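Local coordinates for protein pyruvate formate-lyase 2 (Archaeoglobus fulgidus, PDB 2F3O) that is of unknown precise function but belongs to the glycyl radical enzymes, relatives of pyruvate formate-lyase and glycerol dehydratase, and is probably a lyase, at residues I54-L59 with S214-E219; G167-L172 with P243-E248; L396-D401 with V723-L728; L501-A506 with R618-G623. All coordinates share one frame; numbering follows the deposited sequence.

Interaction 1: residues I54-L59 with S214-E219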
# COMPACT_ATOMS: atom_id res chain seq x y z
N ILE A 54 35.01 -5.49 26.73
CA ILE A 54 34.70 -6.45 27.79
C ILE A 54 35.91 -7.36 28.01
O ILE A 54 36.56 -7.78 27.05
CB ILE A 54 33.39 -7.26 27.47
CG1 ILE A 54 32.89 -8.04 28.68
CG2 ILE A 54 33.54 -8.18 26.23
CD1 ILE A 54 31.43 -8.39 28.64
N PRO A 55 36.30 -7.58 29.28
CA PRO A 55 37.33 -8.60 29.55
C PRO A 55 36.95 -9.96 29.00
O PRO A 55 35.83 -10.42 29.20
CB PRO A 55 37.42 -8.62 31.08
CG PRO A 55 36.92 -7.29 31.51
CD PRO A 55 35.89 -6.87 30.50
N ILE A 56 37.86 -10.57 28.26
CA ILE A 56 37.61 -11.87 27.65
C ILE A 56 38.59 -12.91 28.21
O ILE A 56 39.68 -12.57 28.66
CB ILE A 56 37.71 -11.81 26.09
CG1 ILE A 56 39.10 -11.40 25.61
CG2 ILE A 56 36.69 -10.85 25.52
CD1 ILE A 56 39.30 -11.65 24.13
N GLN A 57 38.19 -14.18 28.21
CA GLN A 57 39.09 -15.25 28.63
C GLN A 57 38.75 -16.59 27.99
O GLN A 57 37.58 -16.94 27.82
CB GLN A 57 39.14 -15.38 30.15
CG GLN A 57 37.80 -15.32 30.79
CD GLN A 57 37.88 -15.43 32.29
OE1 GLN A 57 37.29 -14.62 33.00
NE2 GLN A 57 38.62 -16.43 32.78
N ILE A 58 39.79 -17.32 27.63
CA ILE A 58 39.66 -18.68 27.13
C ILE A 58 39.84 -19.55 28.37
O ILE A 58 40.65 -19.23 29.22
CB ILE A 58 40.74 -18.93 26.07
CG1 ILE A 58 40.48 -17.99 24.88
CG2 ILE A 58 40.80 -20.39 25.64
CD1 ILE A 58 41.36 -18.23 23.69
N LEU A 59 39.05 -20.61 28.51
CA LEU A 59 39.07 -21.37 29.77
C LEU A 59 39.79 -22.71 29.66
O LEU A 59 40.26 -23.09 28.57
CB LEU A 59 37.66 -21.59 30.31
CG LEU A 59 36.76 -20.38 30.51
CD1 LEU A 59 35.56 -20.80 31.31
CD2 LEU A 59 37.50 -19.26 31.21
N SER A 214 40.98 -14.28 18.91
CA SER A 214 42.03 -14.84 18.08
C SER A 214 43.38 -14.43 18.64
O SER A 214 44.33 -15.22 18.64
CB SER A 214 41.88 -14.34 16.65
OG SER A 214 42.99 -14.69 15.86
N LYS A 215 43.45 -13.20 19.13
CA LYS A 215 44.68 -12.62 19.65
C LYS A 215 45.03 -13.19 21.03
O LYS A 215 46.20 -13.45 21.31
CB LYS A 215 44.56 -11.10 19.70
CG LYS A 215 45.79 -10.31 19.19
CD LYS A 215 46.45 -10.93 17.92
CE LYS A 215 45.62 -10.75 16.65
NZ LYS A 215 44.91 -9.44 16.66
N LEU A 216 44.01 -13.40 21.86
CA LEU A 216 44.20 -14.03 23.16
C LEU A 216 44.66 -15.48 22.99
O LEU A 216 45.51 -15.95 23.75
CB LEU A 216 42.90 -14.02 23.98
CG LEU A 216 42.89 -13.77 25.50
CD1 LEU A 216 42.00 -14.78 26.19
CD2 LEU A 216 44.26 -13.80 26.14
N ALA A 217 44.10 -16.18 22.00
CA ALA A 217 44.48 -17.55 21.69
C ALA A 217 45.93 -17.67 21.26
O ALA A 217 46.61 -18.65 21.58
CB ALA A 217 43.59 -18.11 20.63
N GLU A 218 46.39 -16.68 20.52
CA GLU A 218 47.76 -16.61 20.05
C GLU A 218 48.69 -16.29 21.23
O GLU A 218 49.78 -16.85 21.35
CB GLU A 218 47.86 -15.51 19.01
CG GLU A 218 48.75 -15.79 17.86
CD GLU A 218 48.58 -14.74 16.80
OE1 GLU A 218 48.61 -13.53 17.14
OE2 GLU A 218 48.40 -15.12 15.63
N GLU A 219 48.23 -15.40 22.09
CA GLU A 219 48.97 -14.99 23.28
C GLU A 219 49.13 -16.14 24.29
O GLU A 219 50.17 -16.25 24.96
CB GLU A 219 48.26 -13.79 23.91
CG GLU A 219 49.01 -13.07 25.01
CD GLU A 219 48.09 -12.23 25.86
OE1 GLU A 219 47.59 -11.19 25.35
OE2 GLU A 219 47.85 -12.60 27.03

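Interaction 2: residues G167-L172 with P243-E248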
# COMPACT_ATOMS: atom_id res chain seq x y z
N GLY A 167 28.10 -14.60 6.60
CA GLY A 167 29.20 -14.16 7.43
C GLY A 167 29.14 -12.65 7.56
O GLY A 167 28.53 -11.98 6.74
N PHE A 168 29.79 -12.12 8.58
CA PHE A 168 29.56 -10.72 8.92
C PHE A 168 30.31 -9.71 8.07
O PHE A 168 29.97 -8.53 8.07
CB PHE A 168 29.74 -10.49 10.42
CG PHE A 168 28.57 -10.94 11.24
CD1 PHE A 168 28.38 -12.26 11.54
CD2 PHE A 168 27.65 -10.02 11.69
CE1 PHE A 168 27.30 -12.67 12.28
CE2 PHE A 168 26.56 -10.43 12.44
CZ PHE A 168 26.38 -11.76 12.74
N ARG A 169 31.30 -10.17 7.31
CA ARG A 169 31.97 -9.30 6.36
C ARG A 169 31.06 -9.05 5.17
O ARG A 169 31.20 -8.03 4.49
CB ARG A 169 33.27 -9.91 5.87
CG ARG A 169 34.36 -8.88 5.44
CD ARG A 169 35.40 -9.51 4.52
NE ARG A 169 34.83 -9.79 3.21
CZ ARG A 169 35.14 -10.84 2.45
NH1 ARG A 169 34.58 -11.01 1.26
NH2 ARG A 169 36.02 -11.71 2.90
N TRP A 170 30.12 -9.96 4.93
CA TRP A 170 29.14 -9.76 3.88
C TRP A 170 28.23 -8.63 4.29
O TRP A 170 27.96 -7.75 3.49
CB TRP A 170 28.31 -11.01 3.63
CG TRP A 170 27.40 -10.85 2.46
CD1 TRP A 170 27.74 -10.99 1.15
CD2 TRP A 170 26.01 -10.52 2.49
NE1 TRP A 170 26.65 -10.75 0.36
CE2 TRP A 170 25.57 -10.47 1.15
CE3 TRP A 170 25.09 -10.24 3.51
CZ2 TRP A 170 24.24 -10.16 0.81
CZ3 TRP A 170 23.76 -9.95 3.16
CH2 TRP A 170 23.36 -9.91 1.82
N PHE A 171 27.80 -8.66 5.54
CA PHE A 171 26.85 -7.67 6.04
C PHE A 171 27.47 -6.29 6.02
O PHE A 171 26.81 -5.32 5.63
CB PHE A 171 26.37 -8.03 7.45
CG PHE A 171 25.46 -9.22 7.48
CD1 PHE A 171 24.11 -9.09 7.19
CD2 PHE A 171 25.95 -10.48 7.74
CE1 PHE A 171 23.29 -10.19 7.19
CE2 PHE A 171 25.12 -11.56 7.73
CZ PHE A 171 23.79 -11.42 7.46
N LEU A 172 28.74 -6.23 6.39
CA LEU A 172 29.44 -4.97 6.48
C LEU A 172 29.51 -4.36 5.10
O LEU A 172 29.16 -3.19 4.92
CB LEU A 172 30.84 -5.19 7.05
CG LEU A 172 31.80 -4.01 7.07
CD1 LEU A 172 31.17 -2.88 7.83
CD2 LEU A 172 33.10 -4.43 7.71
N PRO A 243 33.77 -15.01 12.81
CA PRO A 243 32.36 -14.76 12.59
C PRO A 243 32.25 -13.97 11.27
O PRO A 243 31.16 -13.67 10.83
CB PRO A 243 31.97 -13.91 13.81
CG PRO A 243 33.28 -13.37 14.37
CD PRO A 243 34.41 -13.85 13.44
N ALA A 244 33.38 -13.69 10.62
CA ALA A 244 33.45 -12.75 9.51
C ALA A 244 33.27 -13.43 8.16
O ALA A 244 32.64 -12.88 7.26
CB ALA A 244 34.75 -11.96 9.57
N GLU A 245 33.82 -14.63 8.02
CA GLU A 245 33.67 -15.40 6.78
C GLU A 245 32.71 -16.54 6.96
O GLU A 245 32.43 -16.95 8.08
CB GLU A 245 35.02 -15.98 6.35
CG GLU A 245 36.14 -14.96 6.24
CD GLU A 245 35.81 -13.85 5.26
OE1 GLU A 245 36.13 -12.67 5.56
OE2 GLU A 245 35.22 -14.15 4.20
N LYS A 246 32.19 -17.05 5.85
CA LYS A 246 31.46 -18.32 5.87
C LYS A 246 32.41 -19.40 6.31
O LYS A 246 33.52 -19.50 5.78
CB LYS A 246 30.96 -18.68 4.48
CG LYS A 246 29.74 -17.95 4.06
CD LYS A 246 29.58 -18.13 2.60
CE LYS A 246 30.91 -17.86 1.96
NZ LYS A 246 30.77 -17.28 0.61
N PRO A 247 32.00 -20.18 7.32
CA PRO A 247 32.77 -21.32 7.76
C PRO A 247 32.77 -22.47 6.75
O PRO A 247 31.82 -22.62 5.97
CB PRO A 247 32.06 -21.74 9.05
CG PRO A 247 30.73 -21.21 8.93
CD PRO A 247 30.80 -19.97 8.14
N GLU A 248 33.84 -23.27 6.76
CA GLU A 248 33.93 -24.46 5.90
C GLU A 248 34.06 -25.78 6.65
O GLU A 248 33.75 -26.86 6.12
CB GLU A 248 35.04 -24.30 4.87
CG GLU A 248 34.55 -23.65 3.60
CD GLU A 248 35.59 -22.73 3.01
OE1 GLU A 248 36.09 -21.86 3.76
OE2 GLU A 248 35.91 -22.87 1.81

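Interaction 3: residues L396-D401 with V723-L728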
# COMPACT_ATOMS: atom_id res chain seq x y z
N LEU A 396 15.28 -33.04 28.98
CA LEU A 396 14.74 -33.16 27.63
C LEU A 396 13.33 -32.64 27.60
O LEU A 396 12.63 -32.69 28.60
CB LEU A 396 14.70 -34.63 27.21
CG LEU A 396 15.70 -35.16 26.19
CD1 LEU A 396 17.04 -34.53 26.40
CD2 LEU A 396 15.80 -36.68 26.27
N ALA A 397 12.89 -32.14 26.45
CA ALA A 397 11.47 -31.89 26.25
C ALA A 397 11.09 -32.46 24.91
O ALA A 397 11.87 -32.39 23.96
CB ALA A 397 11.17 -30.44 26.29
N LEU A 398 9.89 -33.02 24.84
CA LEU A 398 9.44 -33.68 23.62
C LEU A 398 8.36 -32.88 22.94
O LEU A 398 7.38 -32.48 23.56
CB LEU A 398 8.96 -35.09 23.95
CG LEU A 398 10.09 -36.01 24.43
CD1 LEU A 398 9.54 -37.33 24.87
CD2 LEU A 398 11.13 -36.21 23.33
N PHE A 399 8.53 -32.63 21.65
CA PHE A 399 7.60 -31.82 20.88
C PHE A 399 7.03 -32.64 19.74
O PHE A 399 7.77 -33.22 18.94
CB PHE A 399 8.32 -30.59 20.33
CG PHE A 399 8.67 -29.56 21.37
CD1 PHE A 399 9.79 -29.71 22.17
CD2 PHE A 399 7.89 -28.44 21.55
CE1 PHE A 399 10.09 -28.78 23.12
CE2 PHE A 399 8.21 -27.49 22.49
CZ PHE A 399 9.31 -27.66 23.28
N PHE A 400 5.70 -32.70 19.66
CA PHE A 400 5.05 -33.58 18.70
C PHE A 400 4.64 -32.82 17.45
O PHE A 400 3.80 -31.93 17.51
CB PHE A 400 3.88 -34.31 19.37
CG PHE A 400 4.32 -35.18 20.53
CD1 PHE A 400 4.27 -34.71 21.84
CD2 PHE A 400 4.85 -36.44 20.31
CE1 PHE A 400 4.71 -35.49 22.90
CE2 PHE A 400 5.29 -37.23 21.38
CZ PHE A 400 5.22 -36.75 22.67
N ASP A 401 5.27 -33.17 16.32
CA ASP A 401 5.17 -32.40 15.07
C ASP A 401 3.75 -32.18 14.55
O ASP A 401 3.40 -31.08 14.16
CB ASP A 401 5.99 -33.06 13.97
CG ASP A 401 7.44 -32.72 14.05
OD1 ASP A 401 7.80 -31.86 14.88
OD2 ASP A 401 8.22 -33.29 13.27
N VAL A 723 5.47 -32.87 25.86
CA VAL A 723 5.54 -33.61 27.11
C VAL A 723 6.97 -33.55 27.61
O VAL A 723 7.91 -33.51 26.81
CB VAL A 723 5.03 -35.07 26.96
CG1 VAL A 723 6.05 -35.99 26.26
CG2 VAL A 723 4.64 -35.65 28.31
N GLN A 724 7.14 -33.50 28.92
CA GLN A 724 8.46 -33.64 29.51
C GLN A 724 8.39 -34.45 30.79
O GLN A 724 7.39 -34.43 31.52
CB GLN A 724 9.09 -32.28 29.79
CG GLN A 724 8.29 -31.45 30.75
CD GLN A 724 8.97 -30.17 31.09
OE1 GLN A 724 9.90 -29.74 30.41
NE2 GLN A 724 8.52 -29.54 32.16
N PHE A 725 9.47 -35.18 31.07
CA PHE A 725 9.47 -36.12 32.18
C PHE A 725 10.46 -35.83 33.28
O PHE A 725 11.55 -35.32 33.06
CB PHE A 725 9.78 -37.49 31.65
CG PHE A 725 8.71 -38.07 30.77
CD1 PHE A 725 8.92 -38.22 29.41
CD2 PHE A 725 7.49 -38.48 31.33
CE1 PHE A 725 7.94 -38.77 28.60
CE2 PHE A 725 6.50 -39.02 30.53
CZ PHE A 725 6.73 -39.17 29.16
N ASN A 726 10.07 -36.20 34.49
CA ASN A 726 10.95 -36.19 35.64
C ASN A 726 11.02 -37.56 36.29
O ASN A 726 9.99 -38.17 36.58
CB ASN A 726 10.45 -35.20 36.67
CG ASN A 726 11.07 -33.85 36.52
OD1 ASN A 726 12.21 -33.72 36.05
ND2 ASN A 726 10.35 -32.82 36.92
N ILE A 727 12.24 -38.04 36.50
CA ILE A 727 12.44 -39.25 37.28
C ILE A 727 13.08 -38.83 38.60
O ILE A 727 14.23 -38.40 38.66
CB ILE A 727 13.30 -40.28 36.55
CG1 ILE A 727 12.70 -40.60 35.17
CG2 ILE A 727 13.41 -41.54 37.35
CD1 ILE A 727 11.26 -41.03 35.19
N LEU A 728 12.29 -38.89 39.66
CA LEU A 728 12.69 -38.31 40.92
C LEU A 728 12.62 -39.31 42.07
O LEU A 728 11.65 -40.08 42.21
CB LEU A 728 11.78 -37.14 41.24
CG LEU A 728 11.71 -36.07 40.16
CD1 LEU A 728 10.62 -35.05 40.47
CD2 LEU A 728 13.09 -35.42 39.99

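Interaction 4: residues L501-A506 with R618-G623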
# COMPACT_ATOMS: atom_id res chain seq x y z
N LEU A 501 4.10 -1.53 25.14
CA LEU A 501 5.48 -1.94 25.40
C LEU A 501 6.27 -2.26 24.13
O LEU A 501 7.48 -2.04 24.10
CB LEU A 501 5.48 -3.16 26.32
CG LEU A 501 5.71 -2.99 27.82
CD1 LEU A 501 5.80 -1.56 28.19
CD2 LEU A 501 4.64 -3.69 28.66
N SER A 502 5.60 -2.77 23.09
CA SER A 502 6.28 -3.16 21.85
C SER A 502 6.67 -1.93 21.04
O SER A 502 7.71 -1.89 20.38
CB SER A 502 5.44 -4.11 21.01
OG SER A 502 6.04 -5.39 21.00
N TYR A 503 5.81 -0.93 21.11
CA TYR A 503 6.11 0.36 20.57
C TYR A 503 7.26 0.97 21.38
O TYR A 503 8.19 1.56 20.82
CB TYR A 503 4.83 1.17 20.66
CG TYR A 503 4.93 2.63 20.33
CD1 TYR A 503 5.59 3.09 19.19
CD2 TYR A 503 4.30 3.57 21.14
CE1 TYR A 503 5.64 4.44 18.89
CE2 TYR A 503 4.35 4.91 20.86
CZ TYR A 503 5.01 5.35 19.74
OH TYR A 503 5.03 6.71 19.49
N ALA A 504 7.23 0.77 22.70
CA ALA A 504 8.25 1.30 23.60
C ALA A 504 9.62 0.71 23.33
O ALA A 504 10.62 1.45 23.35
CB ALA A 504 7.87 1.08 25.05
N ASN A 505 9.67 -0.60 23.06
CA ASN A 505 10.90 -1.25 22.69
C ASN A 505 11.43 -0.69 21.39
O ASN A 505 12.57 -0.27 21.31
CB ASN A 505 10.69 -2.75 22.56
CG ASN A 505 10.95 -3.50 23.86
OD1 ASN A 505 12.05 -4.04 24.07
ND2 ASN A 505 9.93 -3.55 24.74
N ALA A 506 10.56 -0.60 20.38
CA ALA A 506 10.93 -0.03 19.07
C ALA A 506 11.53 1.35 19.18
O ALA A 506 12.37 1.73 18.38
CB ALA A 506 9.73 -0.00 18.15
N ARG A 618 -4.42 -7.96 17.03
CA ARG A 618 -3.19 -7.70 16.31
C ARG A 618 -2.19 -6.93 17.13
O ARG A 618 -2.55 -6.07 17.93
CB ARG A 618 -3.40 -6.92 15.04
CG ARG A 618 -4.75 -6.80 14.56
CD ARG A 618 -4.73 -5.55 13.79
NE ARG A 618 -5.80 -5.54 12.82
CZ ARG A 618 -5.78 -4.81 11.71
NH1 ARG A 618 -4.72 -4.05 11.41
NH2 ARG A 618 -6.83 -4.86 10.89
N ASN A 619 -0.91 -7.20 16.90
CA ASN A 619 0.10 -6.50 17.62
C ASN A 619 0.67 -5.31 16.82
O ASN A 619 0.34 -5.10 15.64
CB ASN A 619 1.19 -7.47 18.07
CG ASN A 619 1.97 -8.06 16.91
OD1 ASN A 619 1.69 -7.78 15.74
ND2 ASN A 619 2.96 -8.89 17.22
N PHE A 620 1.54 -4.57 17.51
CA PHE A 620 2.16 -3.37 17.01
C PHE A 620 3.06 -3.67 15.83
O PHE A 620 3.16 -2.87 14.90
CB PHE A 620 3.00 -2.74 18.11
CG PHE A 620 3.92 -1.66 17.64
CD1 PHE A 620 3.42 -0.42 17.29
CD2 PHE A 620 5.28 -1.87 17.55
CE1 PHE A 620 4.24 0.57 16.86
CE2 PHE A 620 6.10 -0.88 17.11
CZ PHE A 620 5.59 0.35 16.77
N ARG A 621 3.69 -4.84 15.86
CA ARG A 621 4.61 -5.20 14.80
C ARG A 621 3.89 -5.76 13.58
O ARG A 621 4.53 -6.29 12.69
CB ARG A 621 5.69 -6.18 15.28
CG ARG A 621 6.74 -5.55 16.17
CD ARG A 621 7.71 -6.58 16.72
NE ARG A 621 7.17 -7.25 17.89
CZ ARG A 621 6.71 -8.50 17.91
NH1 ARG A 621 6.72 -9.25 16.81
NH2 ARG A 621 6.23 -8.99 19.04
N GLY A 622 2.57 -5.65 13.53
CA GLY A 622 1.87 -5.86 12.28
C GLY A 622 1.44 -7.27 11.98
O GLY A 622 0.99 -7.56 10.88
N GLY A 623 1.57 -8.14 12.97
CA GLY A 623 1.04 -9.50 12.93
C GLY A 623 -0.06 -9.65 13.96
O GLY A 623 -0.78 -8.69 14.23
O HOH W 1 4.42 -6.31 18.66

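Interaction 1: residues I54-L59 with S214-E219
This is a small van der Waals contact of apolar side chains with each other and with the loop backbone, in which an extended loop, Ile56 to Ile58, lies against one side of the long helix 190-221 at the periphery of the chain. Leu216 has the most surface covered by the other segment, and its CD1 branch does the touching. That methyl sits against the loop backbone, 3.7 Å from Ile58 N and 3.8 Å from Gln57 CA, and also reaches Ile58 CG1. Ile58 and Leu216 run past one another in opposite directions, so that they meet along their flanks. The first torsion of Ile58 places CG1 anti to the carbonyl carbon (chi1 -64°), and CD1 then extends on to Ala217, 3.8 Å from that residue's CB. Ile56 is looser, its CD1 lying 4.3 Å from Leu216 CB. Gln57 directs its CB away from the helix, and its OE1 is bonded to the backbone of Asn71 in the same loop. Ile56 also touches Arg212 and Tyr213 of helix 190-221, Ile58 touches Tyr213 and Val65, and Ala217 also rests on Ile235 and Ala236 of the next helix, 227-241.

Interaction 2: residues G167-L172 with P243-E248
Arg169, Glu245 and Ala244 have the most surface covered here, and between them they join the start of helix 168-184 to the loop that follows helix 227-241. The Arg169 backbone comes first: its N donates to Ala244 O at 3.0 Å, with an N-H...O angle of 163°. One residue earlier, Phe168 N donates to Pro243 O at 3.1 Å. Two successive loop carbonyls therefore serve two successive N-H groups of the first helical turn, which have no helical carbonyl ahead of them to bond. Gly167 holds the N-cap position just before, with its CA beside Pro243 O, and its own carbonyl accepts Trp170 N.

Above this backbone join, the side chain of Arg169 bends at chi3 (71°) and that of Glu245 at chi2, which brings their ends together. Arg169 NH2 lies 2.8 Å from Glu245 OE1 and 2.9 Å from OE2; the salt bridge runs through OE1, but its hydrogen bond is weak, and the guanidinium and carboxylate planes are turned 39° apart. Arg169 NE has a second acidic partner, Glu173, one turn along the helix. On the buried side, the Phe168 ring presents its edge to Pro243 O, with CD1 3.2 Å away, and packs on Val206, Phe256 and Leu513. The arrangement is a helix N terminus, with Gly167 at the N-cap position, whose first N-H groups are taken up by carbonyls of a loop distant in sequence, in the helical part of the pyruvate formate-lyase-like fold.

Interaction 3: residues L396-D401 with V723-L728
Phe400 sets the edge of its ring on Val723, CE1 lying 3.7 Å from CG1 and CZ nearly as close. CG1 takes the position between the backbone N and the carbonyl carbon of Val723 (chi1 76°), and from there it also meets Leu398 CB at 3.8 Å. Leu398 and Val723 stand side by side, pointing the same way, as a hydrogen-bonded antiparallel pair: Leu398 N donates to Val723 O at 2.8 Å, and Val723 N returns to Leu398 O at 3.0 Å. The short strands run at 155° to each other. Further along the same face, Leu398 CD1 approaches the edge of the Phe725 ring at 4.3 Å. Helices 379-390 and 704-717 cover this face through Leu385 and Ile712. Gln724 is on the other face, its CB beside Leu396 O, while its amide is bonded to Thr692 and Arg749. The sheet is consistent with one half of the barrel of glycyl radical enzymes, and strand 722-728 belongs to the family region that carries the predicted radical site, Gly752. Chemically, the contact pairs a hydrocarbon face packed against two helices with polar groups that have partners: N and O of Leu398 and Val723 in each other, the Gln724 amide in neighbouring residues.

Interaction 4: residues L501-A506 with R618-G623
The backbone of 618-623 folds into a type I turn, Asn619 to Gly622, that brings Phe620 against one side of helix 477-508, where its CA lies 6.4 Å from Ser502 CA. Phe620 has the largest covered surface of any residue in the contact. With CG anti to the backbone N (chi1 168°), its ring reaches to the helix and lies with one face over Tyr503 CA, a CH-pi contact of 3.8 Å from that carbon to the ring centroid. The Tyr503 ring is beside it, planes at 51° and centroids 5.4 Å apart, an oblique pair rather than a stack, with Tyr503 CD1 near Phe620 CZ. Ala506 CB closes on Phe620 CE2 at 3.9 Å from the next turn, and Ser502 CB packs on Phe620 CB at 4.0 Å.

A water completes the polar side: it donates to Ser502 OG at 3.0 Å and accepts from Arg621 N at 3.2 Å, linking the serine hydroxyl to the Arg621 backbone. Gly622 N donates to Asn619 O within the turn, and just beyond it Gly623 N donates to Asn619 OD1, while Asn499 of the same helix bonds both Arg618 O and Phe620 N. Arg621 turns its guanidinium to strand 535-543, bonding Phe537 O and Asn536 OD1. Tyr503 OH is held by Ser194 of the second subunit, and Tyr188 of that subunit packs on Phe620. The result is a beta turn, docked on a helix at a subunit interface, that leads into strand 624-628, an outermost strand of a mixed sheet consistent with part of the glycyl radical enzyme barrel.

From the N terminus, interaction 1 opens after helix 39-53, and interaction 2 opens at 167 before interaction 1 closes on helix 190-221; interaction 2 then closes at 243-248, so the two loops cross. Their centres are about 20 Å apart, on the same side of the chain's centre, and both tie peripheral helices and loops together. Interaction 3 begins later, at strand 396-400, and closes a loop of over 300 residues at strand 722-728, joining the two family regions in one sheet. Interaction 4 is nested inside that loop, about 33 Å from it between centres and across the chain's centre, where it links helix 477-508 to the approach to strand 624-628.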